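Long-range contacts in urocanate hydratase (Paenibacillus sp. Soil724D2, PDB 7NED), which probably catalyses the NAD+-dependent hydration of thiourocanate, a step of bacterial ergothioneine catabolism, and binds urocanate beside the cofactor: residues Val494-Asp499 against Thr510-Asp515; Met450-Asp455 against Tyr523-Tyr528. All coordinates share one frame; numbering follows the deposited sequence.

Interaction 1. Residues Val494-Asp499 against Thr510-Asp515; sequences VTLVAD and TTLNND
Leu-496 and Leu-512 make the tightest apolar contact between strand and helix. CD1 of Leu-496 lies 3.5 Å from CG of Leu-512, closer than usual for two carbons. The two leucines pass alongside each other, pointing opposite ways, and CD1 of Leu-496 also touches CD2 of Leu-512. Leu-496 meets Thr-511 differently, tip to tip. Both methyls of Leu-496 face the threonine: CD1 is 3.7 Å from CG2 of Thr-511, and CD2 is 3.8 Å from CB of Thr-511. With OG1 of Thr-511 beside the backbone N (chi1 -73°), its CG2 swings round to the strand. There it also meets CG2 of Val-494 at 3.9 Å.

Two polar side chains of the helix touch the strand without bonding to it and make their bonds elsewhere. CG1 of Val-494 packs 3.8 Å from OD2 of Asp-515. That carboxylate is held by a salt bridge to Arg-432 and a hydrogen bond from Asn-464. Thr-511 OG1 is bonded to the carbonyl O of Ser-471. These buried polar atoms are thus satisfied beside an apolar surface.

The axes of strand 494-498 and helix 510-515 run roughly antiparallel (149°), 10.1 Å apart at closest approach. Val-494 and Leu-496 point to helix 502-525, while Thr-495 points away, to helix 17-31 on the other face of the mixed sheet. Strand 490-498 lies between strands 475-480 and 428-441, and helix 407-420 flanks Leu-512.

Interaction 2. Residues Met450-Asp455 against Tyr523-Tyr528; sequences MKDGSD and YADAGY
Met-450 reaches Tyr-523 with its methyl end, and the two side chains cross at about a right angle. CE of Met-450 sits 3.6 Å from CE1 of Tyr-523. SD of Met-450 lies 5.2 Å from the centroid of the Tyr-523 ring, set obliquely to it, a Met-aromatic contact. Bends at chi2 (-72°) and chi3 (-74°) fold the methionine so that CE also meets CB of Ala-526. The type I turn Met-450 to Gly-453, in the loop before helix 459-469, sits on the C-terminal end of helix 502-525.

Tyr-528 points its hydroxyl at the backbone of the loop. N of Lys-451 donates to OH of Tyr-528 at 2.9 Å, though the bond is bent (136°). The lysine chain runs on past the helix end, its CD 3.4 Å from O of Gly-527. Gly-527 closes the helix in a Schellman motif.

Asp-452 lays its carboxylate against Ala-526, with OD2 3.4 Å from CA of Ala-526. Its OD1 takes two bonds from Ser-454: OG comes from the syn side, 2.7 Å from OD1, and N from above the carboxylate plane, closing an Asx turn.

OD2 of Asp-452 and OD2 of Asp-525 are 4.1 Å apart. Water 2 donates to both. Were Asp-452 an alanine, Ser-454 N and OG would probably both lose this acceptor, and water 2 its bond on this side. Lys-77 of the second subunit forms a salt bridge with Asp-525. Together, water and lysine probably ease the repulsion between the two acids.

Overall arrangement
Both interactions use helix 502-525 of the C-terminal urocanase domain. Interaction 1 takes its middle, against the mixed sheet; interaction 2 takes its C-terminal end, against the loop before helix 459-469. Their centres are 26 Å apart and their nearest atoms about 9 Å apart, so they are separate. The chain between the segments of interaction 2 contains both segments of interaction 1. Neither is in direct contact with the bound ligands. In interaction 1 the side chain of Val-494 is about 13 Å from the bound urocanate. In interaction 2 that of Tyr-523 is about 11 Å from the bound NAD. Both contacts also border the second subunit, whose Lys-83 carbonyl O accepts a hydrogen bond from Asn-514 ND2.

Interaction 1. Residues Val494-Asp499 against Thr510-Asp515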
ATOM      1  N   VAL A 494      10.095  -1.592   9.964  1.00 12.39           N
ATOM      2  CA  VAL A 494      11.205  -0.642   9.912  1.00 15.01           C
ATOM      3  C   VAL A 494      12.396  -1.246  10.649  1.00 13.22           C
ATOM      4  O   VAL A 494      12.227  -1.909  11.672  1.00 17.00           O
ATOM      5  CB  VAL A 494      10.793   0.722  10.511  1.00 15.23           C
ATOM      6  CG1 VAL A 494      10.502   0.589  12.051  1.00 12.01           C
ATOM      7  CG2 VAL A 494      11.870   1.777  10.241  1.00 15.56           C
ATOM      8  N   THR A 495      13.594  -1.074  10.106  1.00 14.70           N
ATOM      9  CA  THR A 495      14.816  -1.508  10.798  1.00 14.04           C
ATOM     10  C   THR A 495      15.760  -0.323  10.856  1.00 16.01           C
ATOM     11  O   THR A 495      15.859   0.451   9.886  1.00 14.44           O
ATOM     12  CB  THR A 495      15.499  -2.673  10.066  1.00 17.02           C
ATOM     13  OG1 THR A 495      14.611  -3.794  10.041  1.00 17.82           O
ATOM     14  CG2 THR A 495      16.780  -3.058  10.747  1.00 17.26           C
ATOM     15  N   LEU A 496      16.418  -0.170  12.003  1.00 12.32           N
ATOM     16  CA  LEU A 496      17.432   0.850  12.246  1.00 15.23           C
ATOM     17  C   LEU A 496      18.710   0.163  12.668  1.00 15.57           C
ATOM     18  O   LEU A 496      18.668  -0.865  13.357  1.00 15.83           O
ATOM     19  CB  LEU A 496      17.007   1.831  13.335  1.00 15.34           C
ATOM     20  CG  LEU A 496      15.842   2.732  12.902  1.00 16.51           C
ATOM     21  CD1 LEU A 496      15.159   3.286  14.152  1.00 16.27           C
ATOM     22  CD2 LEU A 496      16.366   3.885  12.006  1.00 18.13           C
ATOM     23  N   VAL A 497      19.845   0.730  12.262  1.00 16.18           N
ATOM     24  CA  VAL A 497      21.149   0.199  12.659  1.00 14.48           C
ATOM     25  C   VAL A 497      21.798   1.249  13.536  1.00 19.95           C
ATOM     26  O   VAL A 497      22.067   2.370  13.081  1.00 17.05           O
ATOM     27  CB  VAL A 497      22.037  -0.135  11.454  1.00 14.97           C
ATOM     28  CG1 VAL A 497      23.387  -0.725  11.956  1.00 14.61           C
ATOM     29  CG2 VAL A 497      21.318  -1.077  10.503  1.00 15.80           C
ATOM     30  N   ALA A 498      22.015   0.902  14.790  1.00 17.07           N
ATOM     31  CA  ALA A 498      22.749   1.756  15.722  1.00 17.95           C
ATOM     32  C   ALA A 498      24.211   1.342  15.614  1.00 19.20           C
ATOM     33  O   ALA A 498      24.682   0.458  16.335  1.00 18.68           O
ATOM     34  CB  ALA A 498      22.211   1.596  17.138  1.00 17.72           C
ATOM     35  N   ASP A 499      24.921   1.948  14.668  1.00 19.21           N
ATOM     36  CA  ASP A 499      26.310   1.611  14.411  1.00 19.48           C
ATOM     37  C   ASP A 499      27.273   2.524  15.142  1.00 18.74           C
ATOM     38  O   ASP A 499      28.480   2.450  14.903  1.00 20.76           O
ATOM     39  CB  ASP A 499      26.604   1.620  12.893  1.00 19.57           C
ATOM     40  CG  ASP A 499      26.466   2.994  12.267  1.00 22.30           C
ATOM     41  OD1 ASP A 499      26.143   3.971  12.984  1.00 20.85           O
ATOM     42  OD2 ASP A 499      26.712   3.110  11.034  1.00 23.02           O
ATOM     43  N   THR A 510      14.969  10.452  14.624  1.00 16.25           N
ATOM     44  CA  THR A 510      13.937  10.913  13.690  1.00 17.79           C
ATOM     45  C   THR A 510      12.965   9.795  13.397  1.00 17.40           C
ATOM     46  O   THR A 510      11.749   9.981  13.512  1.00 16.59           O
ATOM     47  CB  THR A 510      14.564  11.443  12.399  1.00 20.27           C
ATOM     48  OG1 THR A 510      15.560  12.440  12.730  1.00 20.86           O
ATOM     49  CG2 THR A 510      13.482  12.040  11.427  1.00 19.36           C
ATOM     50  N   THR A 511      13.490   8.605  13.065  1.00 15.79           N
ATOM     51  CA  THR A 511      12.634   7.467  12.755  1.00 15.84           C
ATOM     52  C   THR A 511      11.813   7.025  13.956  1.00 17.31           C
ATOM     53  O   THR A 511      10.606   6.786  13.835  1.00 14.47           O
ATOM     54  CB  THR A 511      13.462   6.289  12.239  1.00 16.73           C
ATOM     55  OG1 THR A 511      13.908   6.590  10.915  1.00 17.43           O
ATOM     56  CG2 THR A 511      12.608   5.053  12.169  1.00 17.13           C
ATOM     57  N   LEU A 512      12.451   6.860  15.118  1.00 14.80           N
ATOM     58  CA  LEU A 512      11.715   6.300  16.245  1.00 14.58           C
ATOM     59  C   LEU A 512      10.645   7.281  16.751  1.00 16.52           C
ATOM     60  O   LEU A 512       9.524   6.873  17.073  1.00 16.73           O
ATOM     61  CB  LEU A 512      12.701   5.881  17.359  1.00 14.82           C
ATOM     62  CG  LEU A 512      13.547   4.648  16.942  1.00 16.34           C
ATOM     63  CD1 LEU A 512      14.714   4.345  17.923  1.00 16.21           C
ATOM     64  CD2 LEU A 512      12.672   3.382  16.748  1.00 17.18           C
ATOM     65  N   ASN A 513      10.956   8.580  16.828  1.00 15.34           N
ATOM     66  CA  ASN A 513       9.904   9.522  17.235  1.00 16.08           C
ATOM     67  C   ASN A 513       8.717   9.489  16.265  1.00 16.18           C
ATOM     68  O   ASN A 513       7.567   9.644  16.680  1.00 16.96           O
ATOM     69  CB  ASN A 513      10.438  10.943  17.308  1.00 18.53           C
ATOM     70  CG  ASN A 513      11.309  11.194  18.510  1.00 21.07           C
ATOM     71  OD1 ASN A 513      11.260  10.477  19.525  1.00 20.11           O
ATOM     72  ND2 ASN A 513      12.076  12.276  18.429  1.00 21.05           N
ATOM     73  N   ASN A 514       8.973   9.318  14.969  1.00 15.57           N
ATOM     74  CA  ASN A 514       7.863   9.311  14.004  1.00 12.04           C
ATOM     75  C   ASN A 514       7.195   7.950  13.887  1.00 16.17           C
ATOM     76  O   ASN A 514       6.006   7.869  13.548  1.00 17.51           O
ATOM     77  CB  ASN A 514       8.355   9.753  12.609  1.00 14.34           C
ATOM     78  CG  ASN A 514       8.815  11.186  12.594  1.00 18.53           C
ATOM     79  OD1 ASN A 514       8.555  11.915  13.556  1.00 19.03           O
ATOM     80  ND2 ASN A 514       9.555  11.590  11.546  1.00 13.78           N
ATOM     81  N   ASP A 515       7.938   6.876  14.140  1.00 13.98           N
ATOM     82  CA  ASP A 515       7.330   5.553  14.104  1.00 16.70           C
ATOM     83  C   ASP A 515       6.319   5.413  15.232  1.00 18.17           C
ATOM     84  O   ASP A 515       5.183   4.985  15.003  1.00 16.83           O
ATOM     85  CB  ASP A 515       8.413   4.486  14.182  1.00 15.23           C
ATOM     86  CG  ASP A 515       7.891   3.094  13.852  1.00 17.69           C
ATOM     87  OD1 ASP A 515       7.189   2.918  12.830  1.00 15.59           O
ATOM     88  OD2 ASP A 515       8.199   2.148  14.623  1.00 15.44           O
TER

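Interaction 2. Residues Met450-Asp455 against Tyr523-Tyr528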
ATOM      1  N   MET A 450     -12.590  -1.001  15.898  1.00 16.13           N
ATOM      2  CA  MET A 450     -12.045   0.279  16.298  1.00 17.65           C
ATOM      3  C   MET A 450     -13.189   1.173  16.753  1.00 18.57           C
ATOM      4  O   MET A 450     -14.305   1.090  16.227  1.00 17.99           O
ATOM      5  CB  MET A 450     -11.310   0.968  15.127  1.00 19.54           C
ATOM      6  CG  MET A 450     -10.150   0.150  14.646  1.00 18.37           C
ATOM      7  SD  MET A 450      -8.796   0.183  15.843  1.00 20.75           S
ATOM      8  CE  MET A 450      -8.176   1.839  15.588  1.00 18.13           C
ATOM      9  N   LYS A 451     -12.873   2.080  17.680  1.00 17.57           N
ATOM     10  CA  LYS A 451     -13.880   2.973  18.255  1.00 21.50           C
ATOM     11  C   LYS A 451     -14.643   3.742  17.173  1.00 21.40           C
ATOM     12  O   LYS A 451     -15.869   3.935  17.265  1.00 19.21           O
ATOM     13  CB  LYS A 451     -13.209   3.953  19.230  1.00 20.55           C
ATOM     14  CG  LYS A 451     -14.177   4.684  20.145  1.00 21.70           C
ATOM     15  CD  LYS A 451     -13.482   5.843  20.857  1.00 27.22           C
ATOM     16  CE  LYS A 451     -14.259   6.387  22.062  1.00 30.18           C
ATOM     17  NZ  LYS A 451     -13.765   5.831  23.394  1.00 43.56           N
ATOM     18  N   ASP A 452     -13.947   4.182  16.132  1.00 18.09           N
ATOM     19  CA  ASP A 452     -14.591   4.967  15.074  1.00 15.93           C
ATOM     20  C   ASP A 452     -14.999   4.142  13.872  1.00 19.34           C
ATOM     21  O   ASP A 452     -15.467   4.708  12.888  1.00 19.58           O
ATOM     22  CB  ASP A 452     -13.671   6.096  14.617  1.00 15.02           C
ATOM     23  CG  ASP A 452     -12.418   5.575  13.973  1.00 19.61           C
ATOM     24  OD1 ASP A 452     -12.127   4.354  14.114  1.00 17.84           O
ATOM     25  OD2 ASP A 452     -11.717   6.365  13.324  1.00 17.29           O
ATOM     26  N   GLY A 453     -14.846   2.822  13.924  1.00 17.23           N
ATOM     27  CA  GLY A 453     -15.236   1.995  12.806  1.00 18.90           C
ATOM     28  C   GLY A 453     -14.237   1.955  11.680  1.00 20.69           C
ATOM     29  O   GLY A 453     -14.587   1.544  10.571  1.00 18.65           O
ATOM     30  N   SER A 454     -13.000   2.382  11.922  1.00 17.31           N
ATOM     31  CA  SER A 454     -12.009   2.505  10.851  1.00 16.96           C
ATOM     32  C   SER A 454     -11.257   1.200  10.619  1.00 21.56           C
ATOM     33  O   SER A 454     -10.108   1.206  10.136  1.00 17.56           O
ATOM     34  CB  SER A 454     -11.038   3.633  11.168  1.00 14.42           C
ATOM     35  OG  SER A 454     -10.333   3.328  12.349  1.00 16.29           O
ATOM     36  N   ASP A 455     -11.928   0.075  10.849  1.00 19.16           N
ATOM     37  CA  ASP A 455     -11.222  -1.175  11.010  1.00 14.32           C
ATOM     38  C   ASP A 455     -10.434  -1.497   9.728  1.00 17.32           C
ATOM     39  O   ASP A 455      -9.366  -2.115   9.769  1.00 15.81           O
ATOM     40  CB  ASP A 455     -12.190  -2.323  11.196  1.00 18.59           C
ATOM     41  CG  ASP A 455     -13.108  -2.124  12.392  1.00 20.60           C
ATOM     42  OD1 ASP A 455     -12.811  -1.350  13.293  1.00 21.81           O
ATOM     43  OD2 ASP A 455     -13.795  -3.167  12.639  1.00 21.93           O
ATOM     44  N   TYR A 523      -4.384   6.195  16.791  1.00 15.28           N
ATOM     45  CA  TYR A 523      -5.385   5.897  17.805  1.00 14.71           C
ATOM     46  C   TYR A 523      -6.043   7.174  18.316  1.00 15.57           C
ATOM     47  O   TYR A 523      -7.239   7.167  18.615  1.00 16.45           O
ATOM     48  CB  TYR A 523      -4.763   5.059  18.956  1.00 16.96           C
ATOM     49  CG  TYR A 523      -4.613   3.652  18.452  1.00 16.60           C
ATOM     50  CD1 TYR A 523      -5.654   2.751  18.584  1.00 18.93           C
ATOM     51  CD2 TYR A 523      -3.506   3.282  17.674  1.00 18.29           C
ATOM     52  CE1 TYR A 523      -5.585   1.481  18.020  1.00 20.18           C
ATOM     53  CE2 TYR A 523      -3.430   2.009  17.100  1.00 18.73           C
ATOM     54  CZ  TYR A 523      -4.477   1.124  17.270  1.00 19.98           C
ATOM     55  OH  TYR A 523      -4.431  -0.148  16.734  1.00 19.30           O
ATOM     56  N   ALA A 524      -5.306   8.278  18.383  1.00 17.02           N
ATOM     57  CA  ALA A 524      -5.950   9.543  18.739  1.00 17.79           C
ATOM     58  C   ALA A 524      -7.040   9.896  17.738  1.00 19.07           C
ATOM     59  O   ALA A 524      -8.155  10.272  18.123  1.00 16.67           O
ATOM     60  CB  ALA A 524      -4.916  10.664  18.815  1.00 16.98           C
ATOM     61  N   ASP A 525      -6.745   9.733  16.435  1.00 14.65           N
ATOM     62  CA  ASP A 525      -7.729  10.004  15.401  1.00 16.69           C
ATOM     63  C   ASP A 525      -8.968   9.156  15.582  1.00 16.72           C
ATOM     64  O   ASP A 525     -10.074   9.598  15.264  1.00 18.57           O
ATOM     65  CB  ASP A 525      -7.143   9.735  14.022  1.00 17.79           C
ATOM     66  CG  ASP A 525      -8.120  10.065  12.921  1.00 19.25           C
ATOM     67  OD1 ASP A 525      -8.224  11.276  12.608  1.00 18.74           O
ATOM     68  OD2 ASP A 525      -8.799   9.135  12.401  1.00 16.76           O
ATOM     69  N   ALA A 526      -8.810   7.919  16.049  1.00 15.78           N
ATOM     70  CA  ALA A 526      -9.994   7.088  16.203  1.00 17.25           C
ATOM     71  C   ALA A 526     -10.772   7.408  17.472  1.00 20.87           C
ATOM     72  O   ALA A 526     -11.813   6.789  17.712  1.00 17.80           O
ATOM     73  CB  ALA A 526      -9.627   5.603  16.193  1.00 15.50           C
ATOM     74  N   GLY A 527     -10.280   8.317  18.299  1.00 18.21           N
ATOM     75  CA  GLY A 527     -11.035   8.778  19.453  1.00 18.80           C
ATOM     76  C   GLY A 527     -10.597   8.187  20.770  1.00 24.19           C
ATOM     77  O   GLY A 527     -11.330   8.325  21.756  1.00 19.93           O
ATOM     78  N   TYR A 528      -9.440   7.519  20.822  1.00 19.84           N
ATOM     79  CA  TYR A 528      -9.017   6.860  22.065  1.00 20.58           C
ATOM     80  C   TYR A 528      -8.439   7.886  23.017  1.00 20.17           C
ATOM     81  O   TYR A 528      -7.562   8.671  22.650  1.00 18.62           O
ATOM     82  CB  TYR A 528      -8.005   5.745  21.794  1.00 19.53           C
ATOM     83  CG  TYR A 528      -8.703   4.550  21.216  1.00 18.44           C
ATOM     84  CD1 TYR A 528      -9.315   3.615  22.043  1.00 19.97           C
ATOM     85  CD2 TYR A 528      -8.806   4.388  19.842  1.00 19.30           C
ATOM     86  CE1 TYR A 528     -10.008   2.556  21.518  1.00 20.43           C
ATOM     87  CE2 TYR A 528      -9.484   3.325  19.303  1.00 18.22           C
ATOM     88  CZ  TYR A 528     -10.093   2.414  20.133  1.00 18.01           C
ATOM     89  OH  TYR A 528     -10.765   1.353  19.596  1.00 16.08           O
TER
HETATM   90  O   HOH W   1     -11.872   8.919  12.845  1.00 17.44           O
HETATM   91  O   HOH W   2      -9.230   6.434  12.491  1.00 18.98           O